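Secreted effector protein SopD (Salmonella typhimurium, PDB 5CPC) acts as a type III secreted virulence effector that alters host cell physiology, contributing to replication in macrophages and, cooperatively with SopB, to membrane fission and macropinosome formation during invasion. Local coordinates at residues A[35-40]-A[51-56]; A[76-81]-A[149-154]; A[31-36]-A[161-166]; A[71-76]-A[257-262]; A[97-102]-A[112-117]. All blocks are in the same frame, centred on the assembly; numbering follows the deposited sequence.

Contact 1: residues A[35-40]-A[51-56]; sequences GGWDKV and HALEVL
Trp-37 lays its indole against Leu-53 and Leu-56 in a small helix-loop-helix unit, where the short helix 37-40 is folded back on helix 49-60 by an eight-residue link. The indole and the Leu-53 side chain cross at about a right angle, so that the leucine branch presents a methyl to the ring instead of running along it. That methyl is CD2, which stands over the face of the five-membered ring in a CH-pi contact, 3.8 Å from its centroid and 7° off the normal. The branch point follows behind it, with Leu-53 CG 3.7 Å from Trp-37 CE2, and CD1 lies beside the pyrrole nitrogen. Leu-56 meets the benzene half instead, its CD2 reaching Trp-37 CE3 at an oblique slant, while Ala-52 CB touches the far corner of the ring at CH2, 4.0 Å away. The indole reaches across to helix 49-60 because CG is anti to the backbone N of Trp-37 (chi1 -172°). Three side chains of one helix face, Ala-52, Leu-53 and Leu-56, thus pin one large ring by apolar packing and the CH-pi contact. Ile-32, which also packs on both Trp-37 and Leu-53, and Trp-160 of helix 141-160, which touches Leu-53, carry the apolar cluster on toward the body of the chain. Gly-36 occupies the N-cap position, and its carbonyl oxygen takes first-turn bonds from Lys-39 N and Val-40 N. Beside it, where the chain enters the helix, the other methyl of Leu-56, CD1, lies 4.1 Å from Gly-35 O.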
# COMPACT_ATOMS: atom_id res chain seq x y z
N GLY A 35 5.32 -23.28 12.63
CA GLY A 35 6.17 -24.05 13.59
C GLY A 35 5.41 -24.97 14.58
O GLY A 35 5.90 -25.20 15.69
N GLY A 36 4.23 -25.48 14.20
CA GLY A 36 3.31 -26.24 15.11
C GLY A 36 2.88 -25.42 16.36
O GLY A 36 2.62 -25.98 17.42
N TRP A 37 2.83 -24.08 16.24
CA TRP A 37 2.53 -23.18 17.40
C TRP A 37 1.21 -23.53 18.16
O TRP A 37 1.15 -23.43 19.41
CB TRP A 37 2.54 -21.69 16.99
CG TRP A 37 2.42 -20.75 18.14
CD1 TRP A 37 1.41 -19.83 18.37
CD2 TRP A 37 3.32 -20.62 19.25
NE1 TRP A 37 1.64 -19.16 19.53
CE2 TRP A 37 2.81 -19.59 20.08
CE3 TRP A 37 4.54 -21.27 19.61
CZ2 TRP A 37 3.44 -19.19 21.27
CZ3 TRP A 37 5.17 -20.87 20.78
CH2 TRP A 37 4.61 -19.85 21.62
N ASP A 38 0.20 -24.01 17.42
CA ASP A 38 -1.04 -24.52 18.03
C ASP A 38 -0.86 -25.39 19.26
O ASP A 38 -1.67 -25.31 20.17
CB ASP A 38 -1.83 -25.36 17.00
CG ASP A 38 -1.55 -24.91 15.56
OD1 ASP A 38 -0.28 -24.94 15.14
OD2 ASP A 38 -2.59 -24.54 14.90
N LYS A 39 0.14 -26.26 19.29
CA LYS A 39 0.33 -27.09 20.43
C LYS A 39 1.62 -26.72 21.12
O LYS A 39 1.74 -26.92 22.31
CB LYS A 39 0.38 -28.57 20.04
CG LYS A 39 -0.89 -29.17 19.47
CD LYS A 39 -0.55 -30.65 19.10
CE LYS A 39 -0.62 -31.68 20.32
NZ LYS A 39 0.36 -32.82 20.36
N VAL A 40 2.60 -26.23 20.37
CA VAL A 40 3.88 -25.83 20.94
C VAL A 40 3.75 -24.73 21.99
O VAL A 40 4.50 -24.71 22.94
CB VAL A 40 4.90 -25.43 19.81
CG1 VAL A 40 6.14 -24.79 20.38
CG2 VAL A 40 5.31 -26.72 19.04
N HIS A 51 7.73 -13.58 23.36
CA HIS A 51 9.13 -13.86 23.29
C HIS A 51 9.33 -15.27 22.61
O HIS A 51 10.08 -15.40 21.69
CB HIS A 51 9.75 -13.85 24.70
CG HIS A 51 11.26 -13.86 24.70
ND1 HIS A 51 12.02 -13.74 25.86
CD2 HIS A 51 12.15 -13.91 23.68
CE1 HIS A 51 13.31 -13.79 25.55
NE2 HIS A 51 13.41 -13.85 24.23
N ALA A 52 8.64 -16.31 23.03
CA ALA A 52 8.93 -17.60 22.43
C ALA A 52 8.63 -17.61 20.92
O ALA A 52 9.36 -18.27 20.16
CB ALA A 52 8.16 -18.67 23.13
N LEU A 53 7.61 -16.84 20.47
CA LEU A 53 7.26 -16.72 19.03
C LEU A 53 8.32 -16.05 18.20
O LEU A 53 8.62 -16.49 17.09
CB LEU A 53 5.96 -15.92 18.82
CG LEU A 53 4.69 -16.73 18.66
CD1 LEU A 53 3.44 -15.78 18.80
CD2 LEU A 53 4.65 -17.57 17.32
N GLU A 54 8.90 -14.98 18.76
CA GLU A 54 9.99 -14.31 18.10
C GLU A 54 11.14 -15.32 17.91
O GLU A 54 11.79 -15.39 16.85
CB GLU A 54 10.44 -13.13 18.99
CG GLU A 54 11.41 -12.20 18.33
CD GLU A 54 10.69 -11.35 17.24
OE1 GLU A 54 11.27 -11.09 16.15
OE2 GLU A 54 9.53 -10.96 17.51
N VAL A 55 11.40 -16.13 18.94
CA VAL A 55 12.42 -17.12 18.81
C VAL A 55 12.02 -18.18 17.77
O VAL A 55 12.82 -18.57 16.93
CB VAL A 55 12.77 -17.82 20.18
CG1 VAL A 55 13.86 -18.83 19.92
CG2 VAL A 55 13.30 -16.78 21.22
N LEU A 56 10.80 -18.70 17.88
CA LEU A 56 10.30 -19.69 16.91
C LEU A 56 10.40 -19.16 15.47
O LEU A 56 10.89 -19.85 14.57
CB LEU A 56 8.88 -20.07 17.22
CG LEU A 56 8.23 -21.12 16.33
CD1 LEU A 56 8.85 -22.55 16.58
CD2 LEU A 56 6.71 -21.09 16.54

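Contact 2: residues A[76-81]-A[149-154]; sequences EDINKI and QICEVI
Ile-78 and Ile-81 of helix 76-90 close over Cys-151, the central residue of the partner face on helix 141-160. Ile-78 CG1 lies 3.9 Å from Cys-151 SG, and Ile-81 CG1 rests on Cys-151 CB at the same distance, so sulfur and methylene are each met by a different isoleucine. Around this pair the contact spreads in two directions. The Ile-78 side chain crosses that of Ile-154 at about a right angle, its CD1 touching Ile-154 CG2 at 4.0 Å and reaching that far because its CG1 branch is anti to the backbone N and extended (chi1 -155°, chi2 -179°). On the other flank Ile-81 CG2 packs against the aliphatic CG of Glu-152, 3.8 Å away. Two waters join the polar parts: one donates to both Ile-78 O (2.6 Å) and Cys-151 O (2.9 Å), bridging carbonyls of the two helices, while a second donates to Ile-81 O and, weakly, to Glu-152 OE1. Farther out, Ile-127 packs on Ile-78 and Cys-151, and Leu-253 of helix 248-256 packs on Cys-151 and Ile-154, so the cysteine is wedged among apolar side chains from several helices. The axes of the two short segments pass 7.8 Å apart and cross at -103°, a steep, nearly perpendicular helix-helix packing set in the buried interior of SopD.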
# COMPACT_ATOMS: atom_id res chain seq x y z
N GLU A 76 13.96 -9.18 3.59
CA GLU A 76 14.67 -8.84 4.80
C GLU A 76 14.41 -7.33 5.07
O GLU A 76 13.98 -6.96 6.14
CB GLU A 76 16.26 -9.20 4.69
N ASP A 77 14.64 -6.49 4.09
CA ASP A 77 14.33 -5.04 4.20
C ASP A 77 12.90 -4.71 4.54
O ASP A 77 12.67 -4.00 5.54
CB ASP A 77 14.84 -4.29 2.99
CG ASP A 77 16.32 -4.58 2.75
OD1 ASP A 77 17.19 -3.87 3.28
OD2 ASP A 77 16.60 -5.57 2.05
N ILE A 78 11.92 -5.29 3.82
CA ILE A 78 10.53 -4.97 4.13
C ILE A 78 10.13 -5.42 5.54
O ILE A 78 9.47 -4.66 6.25
CB ILE A 78 9.49 -5.46 3.00
CG1 ILE A 78 8.21 -4.61 3.03
CG2 ILE A 78 9.23 -6.99 3.05
CD1 ILE A 78 7.14 -5.03 1.96
N ASN A 79 10.53 -6.62 5.98
CA ASN A 79 10.26 -7.06 7.38
C ASN A 79 10.86 -6.21 8.50
O ASN A 79 10.37 -6.23 9.65
CB ASN A 79 10.67 -8.54 7.60
CG ASN A 79 9.75 -9.53 6.84
OD1 ASN A 79 8.54 -9.54 7.01
ND2 ASN A 79 10.33 -10.33 5.97
N LYS A 80 11.90 -5.45 8.19
CA LYS A 80 12.46 -4.56 9.22
C LYS A 80 11.43 -3.63 9.76
O LYS A 80 11.42 -3.41 10.95
CB LYS A 80 13.65 -3.75 8.73
CG LYS A 80 14.92 -4.58 8.57
CD LYS A 80 16.11 -3.71 8.10
CE LYS A 80 17.27 -4.59 7.69
NZ LYS A 80 18.49 -3.73 7.42
N ILE A 81 10.49 -3.19 8.91
CA ILE A 81 9.57 -2.17 9.30
C ILE A 81 8.65 -2.71 10.38
O ILE A 81 8.54 -2.11 11.47
CB ILE A 81 8.75 -1.54 8.08
CG1 ILE A 81 9.61 -1.03 6.90
CG2 ILE A 81 7.76 -0.51 8.60
CD1 ILE A 81 10.86 -0.21 7.19
N GLN A 149 3.10 2.10 6.59
CA GLN A 149 2.01 1.42 7.32
C GLN A 149 1.66 0.14 6.58
O GLN A 149 1.41 -0.89 7.22
CB GLN A 149 0.75 2.26 7.48
CG GLN A 149 0.82 3.43 8.47
CD GLN A 149 -0.52 4.16 8.51
OE1 GLN A 149 -1.50 3.67 9.08
NE2 GLN A 149 -0.59 5.29 7.84
N ILE A 150 1.72 0.21 5.26
CA ILE A 150 1.40 -0.94 4.43
C ILE A 150 2.55 -1.93 4.58
O ILE A 150 2.32 -3.13 4.59
CB ILE A 150 1.20 -0.53 2.95
CG1 ILE A 150 -0.07 0.34 2.81
CG2 ILE A 150 1.18 -1.75 1.97
CD1 ILE A 150 -0.01 1.32 1.61
N CYS A 151 3.78 -1.40 4.62
CA CYS A 151 4.96 -2.21 4.89
C CYS A 151 4.78 -2.99 6.19
O CYS A 151 5.04 -4.16 6.18
CB CYS A 151 6.27 -1.37 4.90
SG CYS A 151 6.81 -0.94 3.20
N GLU A 152 4.32 -2.36 7.28
CA GLU A 152 4.14 -3.05 8.55
C GLU A 152 3.19 -4.24 8.37
O GLU A 152 3.48 -5.35 8.87
CB GLU A 152 3.53 -2.19 9.64
CG GLU A 152 4.06 -0.77 9.61
CD GLU A 152 3.84 0.02 10.89
OE1 GLU A 152 4.61 1.02 11.08
OE2 GLU A 152 2.95 -0.38 11.69
N VAL A 153 2.07 -4.00 7.68
CA VAL A 153 1.02 -4.97 7.63
C VAL A 153 1.51 -6.15 6.83
O VAL A 153 1.37 -7.31 7.27
CB VAL A 153 -0.32 -4.34 7.12
CG1 VAL A 153 -1.33 -5.43 6.69
CG2 VAL A 153 -0.91 -3.55 8.22
N ILE A 154 2.16 -5.87 5.70
CA ILE A 154 2.68 -6.89 4.82
C ILE A 154 3.73 -7.74 5.56
O ILE A 154 3.80 -8.99 5.40
CB ILE A 154 3.38 -6.30 3.61
CG1 ILE A 154 2.38 -5.66 2.64
CG2 ILE A 154 4.06 -7.41 2.84
CD1 ILE A 154 3.04 -4.99 1.39
O HOH W 1 7.33 -5.10 7.66
O HOH W 2 7.76 0.74 12.47

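Contact 3: residues A[31-36]-A[161-166]; sequences AIHMGG and HPELLQ
The irregular backbone of residues 31-34 passes the point where the chain leaves one helix at His-161 and enters helix 163-167, Ile-32 and His-161 being nearest with CA atoms 6.7 Å apart. The His-161 ring turns its edge to this loop: CE1 lies 3.4 Å from Ala-31 O, close to the ring plane, and also touches Ile-32 CG1. Next to CE1 on the same ring, ND1 donates to Glu-163 OE1 at 2.9 Å, meeting the syn side of the carboxylate but 32° out of its plane. Glu-163 can fold back to it because its chain bends at chi2 (-85°). Its other oxygen, OE2, accepts from a water that in turn accepts from His-33 N (2.7 Å). The apolar half is formed by Met-34, which crosses Pro-162 at about a right angle with Met-34 CE 3.7 Å from Pro-162 CG. His-33 brings CD2 to 4.0 Å from Glu-163 OE1, while its ND1 is hydrogen-bonded to Asp-38 OD2. Trp-160 packs behind Ile-32 and Met-34. The carboxylate of Glu-163 therefore fixes the rotation of the His-161 ring and, through one water, ties the N-terminal segment to this helix junction; its negative charge would probably favour protonation of nearby histidines.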
# COMPACT_ATOMS: atom_id res chain seq x y z
N ALA A 31 -5.21 -16.61 15.48
CA ALA A 31 -4.36 -17.81 15.63
C ALA A 31 -3.12 -17.93 14.73
O ALA A 31 -3.21 -17.99 13.49
CB ALA A 31 -5.22 -19.10 15.55
N ILE A 32 -1.94 -18.00 15.36
CA ILE A 32 -0.74 -18.29 14.63
C ILE A 32 -0.52 -19.80 14.65
O ILE A 32 -0.72 -20.46 15.67
CB ILE A 32 0.40 -17.59 15.26
CG1 ILE A 32 0.21 -16.07 15.06
CG2 ILE A 32 1.72 -18.18 14.71
CD1 ILE A 32 1.30 -15.22 15.68
N HIS A 33 -0.10 -20.35 13.52
CA HIS A 33 -0.00 -21.79 13.35
C HIS A 33 1.39 -22.25 12.97
O HIS A 33 1.66 -23.44 13.00
CB HIS A 33 -0.95 -22.25 12.21
CG HIS A 33 -2.39 -21.86 12.38
ND1 HIS A 33 -3.19 -22.36 13.39
CD2 HIS A 33 -3.19 -21.05 11.63
CE1 HIS A 33 -4.42 -21.87 13.26
NE2 HIS A 33 -4.44 -21.07 12.20
N MET A 34 2.26 -21.32 12.56
CA MET A 34 3.54 -21.72 12.02
C MET A 34 4.39 -22.47 13.08
O MET A 34 4.20 -22.31 14.29
CB MET A 34 4.28 -20.51 11.58
CG MET A 34 4.62 -19.66 12.80
SD MET A 34 5.35 -18.10 12.32
CE MET A 34 6.53 -18.64 11.12
N GLY A 35 5.32 -23.28 12.63
CA GLY A 35 6.17 -24.05 13.59
C GLY A 35 5.41 -24.97 14.58
O GLY A 35 5.90 -25.20 15.69
N GLY A 36 4.23 -25.48 14.20
CA GLY A 36 3.31 -26.24 15.11
C GLY A 36 2.88 -25.42 16.36
O GLY A 36 2.62 -25.98 17.42
N HIS A 161 2.19 -15.32 9.43
CA HIS A 161 1.27 -16.16 8.62
C HIS A 161 1.82 -16.52 7.30
O HIS A 161 1.21 -16.15 6.29
CB HIS A 161 -0.07 -15.48 8.40
CG HIS A 161 -0.75 -15.17 9.67
ND1 HIS A 161 -1.37 -16.14 10.42
CD2 HIS A 161 -0.81 -14.02 10.39
CE1 HIS A 161 -1.83 -15.60 11.54
NE2 HIS A 161 -1.52 -14.31 11.54
N PRO A 162 2.96 -17.22 7.29
CA PRO A 162 3.66 -17.64 6.12
C PRO A 162 2.79 -18.60 5.26
O PRO A 162 3.04 -18.74 4.06
CB PRO A 162 4.88 -18.37 6.70
CG PRO A 162 4.44 -18.87 8.06
CD PRO A 162 3.60 -17.73 8.54
N GLU A 163 1.78 -19.23 5.87
CA GLU A 163 0.87 -20.13 5.17
C GLU A 163 0.21 -19.30 4.07
O GLU A 163 -0.01 -19.82 2.97
CB GLU A 163 -0.17 -20.77 6.12
CG GLU A 163 -1.20 -19.81 6.87
CD GLU A 163 -0.63 -19.20 8.21
OE1 GLU A 163 -1.44 -18.63 9.01
OE2 GLU A 163 0.61 -19.27 8.49
N LEU A 164 -0.06 -18.01 4.36
CA LEU A 164 -0.79 -17.14 3.41
C LEU A 164 -0.16 -17.14 2.05
O LEU A 164 -0.86 -17.35 1.10
CB LEU A 164 -0.93 -15.67 3.87
CG LEU A 164 -1.99 -15.41 4.93
CD1 LEU A 164 -2.00 -13.94 5.33
CD2 LEU A 164 -3.40 -15.89 4.50
N LEU A 165 1.15 -16.88 1.95
CA LEU A 165 1.80 -16.77 0.63
C LEU A 165 2.24 -18.13 0.08
O LEU A 165 2.58 -18.27 -1.11
CB LEU A 165 3.00 -15.83 0.71
CG LEU A 165 4.01 -15.74 -0.45
CD1 LEU A 165 3.64 -14.63 -1.40
CD2 LEU A 165 5.43 -15.53 0.06
N GLN A 166 2.33 -19.11 0.99
CA GLN A 166 2.62 -20.48 0.65
C GLN A 166 1.61 -20.99 -0.36
O GLN A 166 1.97 -21.66 -1.29
CB GLN A 166 2.60 -21.31 1.91
CG GLN A 166 3.81 -22.21 2.08
CD GLN A 166 3.73 -23.05 3.34
OE1 GLN A 166 2.80 -23.90 3.51
NE2 GLN A 166 4.71 -22.83 4.24
O HOH W 3 0.92 -19.14 11.29

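Contact 4: residues A[71-76]-A[257-262]; sequences MEVNVE and YSPFSE
Val-73 and Phe-260 face each other in a single beta bridge, their CA atoms 4.3 Å apart, and the tight part of the contact is built round it. Asn-74 N donates to Pro-259 O at 2.9 Å, approaching nearly along the C=O axis, and Ser-261 N donates to Glu-72 O at the same length but tilted 31° from the carbonyl plane. Both bonds are almost straight at hydrogen. Packed alongside are Val-75 and Pro-259, side by side and pointing the same way, Val-75 CG1 3.7 Å from Pro-259 CB, and Val-73 CG2, which reaches Pro-259 and Phe-260 CD2. Tyr-257 OH is buried here next to Val-75 CG1, with no polar partner in the model.

Toward solvent the contact slackens. Met-71 CB touches Phe-260 CD2 at 3.6 Å, whereas its sulfur stands above the ring face in a distant Met-aromatic contact, 4.9 Å from the centroid. Glu-72 and Glu-262 bring their OE1 atoms to 2.9 Å with carboxylate planes 85° apart; such closeness suggests that a proton may be shared, or that the positions are uncertain. The bridge joins the loops leading into helices 76-90 and 264-283, with Met-158 of helix 141-160 touching Val-75 and Pro-259, and Leu-165 and Ile-169 against Phe-260.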
# COMPACT_ATOMS: atom_id res chain seq x y z
N MET A 71 9.96 -20.85 -3.88
CA MET A 71 10.72 -19.83 -4.59
C MET A 71 11.50 -18.94 -3.62
O MET A 71 11.04 -18.68 -2.50
CB MET A 71 9.79 -18.97 -5.44
CG MET A 71 8.84 -19.75 -6.31
SD MET A 71 8.69 -18.87 -7.89
CE MET A 71 10.22 -19.44 -8.68
N GLU A 72 12.69 -18.49 -4.02
CA GLU A 72 13.47 -17.63 -3.12
C GLU A 72 12.75 -16.29 -3.00
O GLU A 72 12.12 -15.82 -3.94
CB GLU A 72 14.93 -17.44 -3.59
CG GLU A 72 15.10 -16.96 -5.06
CD GLU A 72 16.57 -16.96 -5.55
OE1 GLU A 72 16.80 -17.30 -6.75
OE2 GLU A 72 17.48 -16.62 -4.74
N VAL A 73 12.84 -15.70 -1.83
CA VAL A 73 12.07 -14.53 -1.48
C VAL A 73 13.04 -13.47 -0.97
O VAL A 73 14.09 -13.80 -0.36
CB VAL A 73 11.02 -14.94 -0.43
CG1 VAL A 73 11.34 -14.46 0.93
CG2 VAL A 73 9.65 -14.51 -0.86
N ASN A 74 12.70 -12.19 -1.20
CA ASN A 74 13.58 -11.06 -0.85
C ASN A 74 12.86 -10.11 0.14
O ASN A 74 12.27 -9.10 -0.27
CB ASN A 74 14.01 -10.35 -2.15
CG ASN A 74 14.85 -9.06 -1.90
OD1 ASN A 74 15.49 -8.92 -0.86
ND2 ASN A 74 14.84 -8.14 -2.88
N VAL A 75 12.84 -10.45 1.42
CA VAL A 75 11.96 -9.72 2.35
C VAL A 75 12.63 -9.19 3.60
O VAL A 75 11.95 -8.78 4.56
CB VAL A 75 10.69 -10.53 2.74
CG1 VAL A 75 9.87 -10.85 1.46
CG2 VAL A 75 11.04 -11.84 3.53
N GLU A 76 13.96 -9.18 3.59
CA GLU A 76 14.67 -8.84 4.80
C GLU A 76 14.41 -7.33 5.07
O GLU A 76 13.98 -6.96 6.14
CB GLU A 76 16.26 -9.20 4.69
N TYR A 257 2.94 -5.76 -5.93
CA TYR A 257 4.15 -6.23 -5.27
C TYR A 257 4.24 -7.75 -5.27
O TYR A 257 3.31 -8.39 -4.83
CB TYR A 257 4.13 -5.72 -3.82
CG TYR A 257 5.12 -6.36 -2.87
CD1 TYR A 257 6.49 -6.02 -2.91
CD2 TYR A 257 4.68 -7.26 -1.91
CE1 TYR A 257 7.39 -6.60 -2.02
CE2 TYR A 257 5.59 -7.88 -1.03
CZ TYR A 257 6.93 -7.52 -1.10
OH TYR A 257 7.79 -8.07 -0.21
N SER A 258 5.35 -8.31 -5.75
CA SER A 258 5.72 -9.71 -5.46
C SER A 258 7.02 -9.79 -4.64
O SER A 258 8.06 -9.22 -5.06
CB SER A 258 5.90 -10.52 -6.73
OG SER A 258 6.94 -11.49 -6.57
N PRO A 259 6.99 -10.52 -3.50
CA PRO A 259 8.14 -10.68 -2.63
C PRO A 259 9.17 -11.62 -3.20
O PRO A 259 10.32 -11.64 -2.71
CB PRO A 259 7.53 -11.30 -1.37
CG PRO A 259 6.41 -12.13 -1.90
CD PRO A 259 5.81 -11.21 -2.96
N PHE A 260 8.76 -12.40 -4.20
CA PHE A 260 9.63 -13.42 -4.82
C PHE A 260 10.79 -12.77 -5.52
O PHE A 260 10.62 -11.90 -6.36
CB PHE A 260 8.85 -14.32 -5.82
CG PHE A 260 7.80 -15.14 -5.16
CD1 PHE A 260 6.48 -15.01 -5.52
CD2 PHE A 260 8.13 -16.01 -4.13
CE1 PHE A 260 5.51 -15.75 -4.90
CE2 PHE A 260 7.17 -16.73 -3.49
CZ PHE A 260 5.85 -16.61 -3.88
N SER A 261 11.97 -13.26 -5.19
CA SER A 261 13.18 -12.61 -5.60
C SER A 261 13.43 -12.62 -7.10
O SER A 261 14.13 -11.74 -7.62
CB SER A 261 14.34 -13.30 -4.92
OG SER A 261 15.43 -13.27 -5.80
N GLU A 262 12.89 -13.64 -7.76
CA GLU A 262 13.29 -14.00 -9.13
C GLU A 262 12.66 -13.12 -10.21
O GLU A 262 13.24 -12.93 -11.29
CB GLU A 262 13.01 -15.49 -9.38
CG GLU A 262 14.07 -16.24 -10.26
CD GLU A 262 15.53 -15.82 -10.01
OE1 GLU A 262 16.34 -16.64 -9.49
OE2 GLU A 262 15.89 -14.66 -10.36

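Contact 5: residues A[97-102]-A[112-117]; sequences DLFTIK and LMVGDT
Met-113 lies between Thr-100 and Lys-102 in an antiparallel beta hairpin formed by edge strand 99-103 and central strand 109-114 of a three-stranded sheet. It forms the hydrogen-bonded pair with Thr-100: Thr-100 N donates to Met-113 O at 2.7 Å, and Met-113 N returns a bond to Thr-100 O at 2.8 Å. Its side chain, bent at chi2 and chi3, folds over the neighbouring strand and crosses Lys-102 at about a right angle. The terminal methyl CE is packed tightly on Lys-102 CD, 3.5 Å away, while CB lies 3.8 Å from Thr-100 OG1. Lys-102 curls back, its NZ donating to Thr-100 OG1 at 2.8 Å.

Val-114 takes the other face with Phe-99, side by side and pointing the same way. Its CG2 touches Phe-99 CE2 at 3.6 Å, and CG1 stands over the ring face toward its rim; Phe-84 of helix 76-90 packs against the valine. A type II' turn begins at Val-114, and Gly-115 donates its N to Leu-98 O at 2.6 Å. The two faces thus differ in chemistry: one is an apolar surface laid on a helix, whereas on the other a lysine spends its aliphatic stem on methionine and its ammonium on a threonine hydroxyl.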
# COMPACT_ATOMS: atom_id res chain seq x y z
N ASP A 97 8.08 7.17 21.90
CA ASP A 97 8.26 8.32 21.02
C ASP A 97 9.66 8.34 20.41
O ASP A 97 9.85 8.75 19.27
CB ASP A 97 7.98 9.67 21.81
N LEU A 98 10.64 7.87 21.17
CA LEU A 98 12.05 7.86 20.78
C LEU A 98 12.37 6.95 19.58
O LEU A 98 13.38 7.17 18.89
CB LEU A 98 12.93 7.51 21.99
CG LEU A 98 13.04 8.46 23.21
CD1 LEU A 98 11.68 8.82 23.84
CD2 LEU A 98 13.98 7.92 24.28
N PHE A 99 11.51 5.94 19.34
CA PHE A 99 11.63 5.04 18.20
C PHE A 99 10.90 5.60 17.04
O PHE A 99 9.67 5.68 17.04
CB PHE A 99 11.02 3.64 18.47
CG PHE A 99 11.72 2.87 19.54
CD1 PHE A 99 11.58 3.22 20.88
CD2 PHE A 99 12.52 1.76 19.22
CE1 PHE A 99 12.23 2.51 21.85
CE2 PHE A 99 13.17 1.04 20.21
CZ PHE A 99 13.01 1.39 21.52
N THR A 100 11.63 5.96 16.00
CA THR A 100 10.96 6.56 14.85
C THR A 100 11.67 6.06 13.61
O THR A 100 12.81 5.58 13.68
CB THR A 100 11.06 8.16 14.94
OG1 THR A 100 12.34 8.60 14.42
CG2 THR A 100 11.00 8.64 16.42
N ILE A 101 11.04 6.25 12.47
CA ILE A 101 11.65 6.01 11.19
C ILE A 101 11.68 7.29 10.38
O ILE A 101 10.63 7.91 10.11
CB ILE A 101 10.80 4.95 10.36
CG1 ILE A 101 10.69 3.63 11.15
CG2 ILE A 101 11.41 4.75 9.02
CD1 ILE A 101 9.84 2.50 10.42
N LYS A 102 12.86 7.69 9.94
CA LYS A 102 12.92 8.75 8.95
C LYS A 102 13.63 8.28 7.70
O LYS A 102 13.98 7.09 7.61
CB LYS A 102 13.60 9.99 9.53
CG LYS A 102 14.53 9.71 10.67
CD LYS A 102 14.44 10.79 11.76
CE LYS A 102 13.08 10.74 12.45
NZ LYS A 102 13.16 11.17 13.88
N LEU A 112 16.02 3.48 10.70
CA LEU A 112 15.33 3.07 11.91
C LEU A 112 16.10 3.72 13.03
O LEU A 112 17.29 3.44 13.17
CB LEU A 112 15.34 1.53 12.05
CG LEU A 112 14.38 0.69 11.17
CD1 LEU A 112 14.48 1.07 9.69
CD2 LEU A 112 14.61 -0.86 11.41
N MET A 113 15.42 4.57 13.80
CA MET A 113 16.04 5.48 14.81
C MET A 113 15.49 5.22 16.17
O MET A 113 14.26 5.25 16.37
CB MET A 113 15.73 6.95 14.49
CG MET A 113 15.93 7.31 13.07
SD MET A 113 17.55 8.04 12.87
CE MET A 113 17.28 9.72 13.43
N VAL A 114 16.41 4.99 17.10
CA VAL A 114 16.10 4.80 18.50
C VAL A 114 16.72 6.03 19.18
O VAL A 114 17.89 6.03 19.58
CB VAL A 114 16.68 3.47 19.02
CG1 VAL A 114 16.52 3.34 20.52
CG2 VAL A 114 16.01 2.26 18.29
N GLY A 115 15.94 7.11 19.24
CA GLY A 115 16.47 8.40 19.67
C GLY A 115 17.28 8.91 18.50
O GLY A 115 16.77 9.03 17.39
N ASP A 116 18.55 9.17 18.76
CA ASP A 116 19.49 9.61 17.73
C ASP A 116 20.33 8.47 17.07
O ASP A 116 21.00 8.70 16.07
CB ASP A 116 20.38 10.73 18.31
CG ASP A 116 19.64 12.05 18.40
OD1 ASP A 116 18.39 12.06 18.28
OD2 ASP A 116 20.30 13.10 18.59
N THR A 117 20.28 7.26 17.64
CA THR A 117 21.01 6.09 17.10
C THR A 117 20.27 5.45 15.89
O THR A 117 19.07 5.10 15.99
CB THR A 117 21.25 5.02 18.18
OG1 THR A 117 21.73 5.63 19.39
CG2 THR A 117 22.28 3.98 17.71

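Overall arrangement
From the N terminus, segments 31-36 and 35-40 overlap at Gly-35 and Gly-36, so contacts 3 and 1 start from the same part of the chain. Contact 1 closes a short loop onto helix 49-60; contact 3 closes a much longer one, to the junction after helix 141-160. Within it, contact 2 joins helices 76-90 and 141-160, and the loop of contact 2 in turn holds the hairpin of contact 5, which touches it through Ile-81 and Ile-101. Contact 4 reaches farthest, to residues 257-262; it encloses contacts 2 and 5 and crosses contact 3, with Leu-165 packing on Pro-259 and Phe-260. The N-terminal helices, central helix pair, sheet and later loops are thereby tied together.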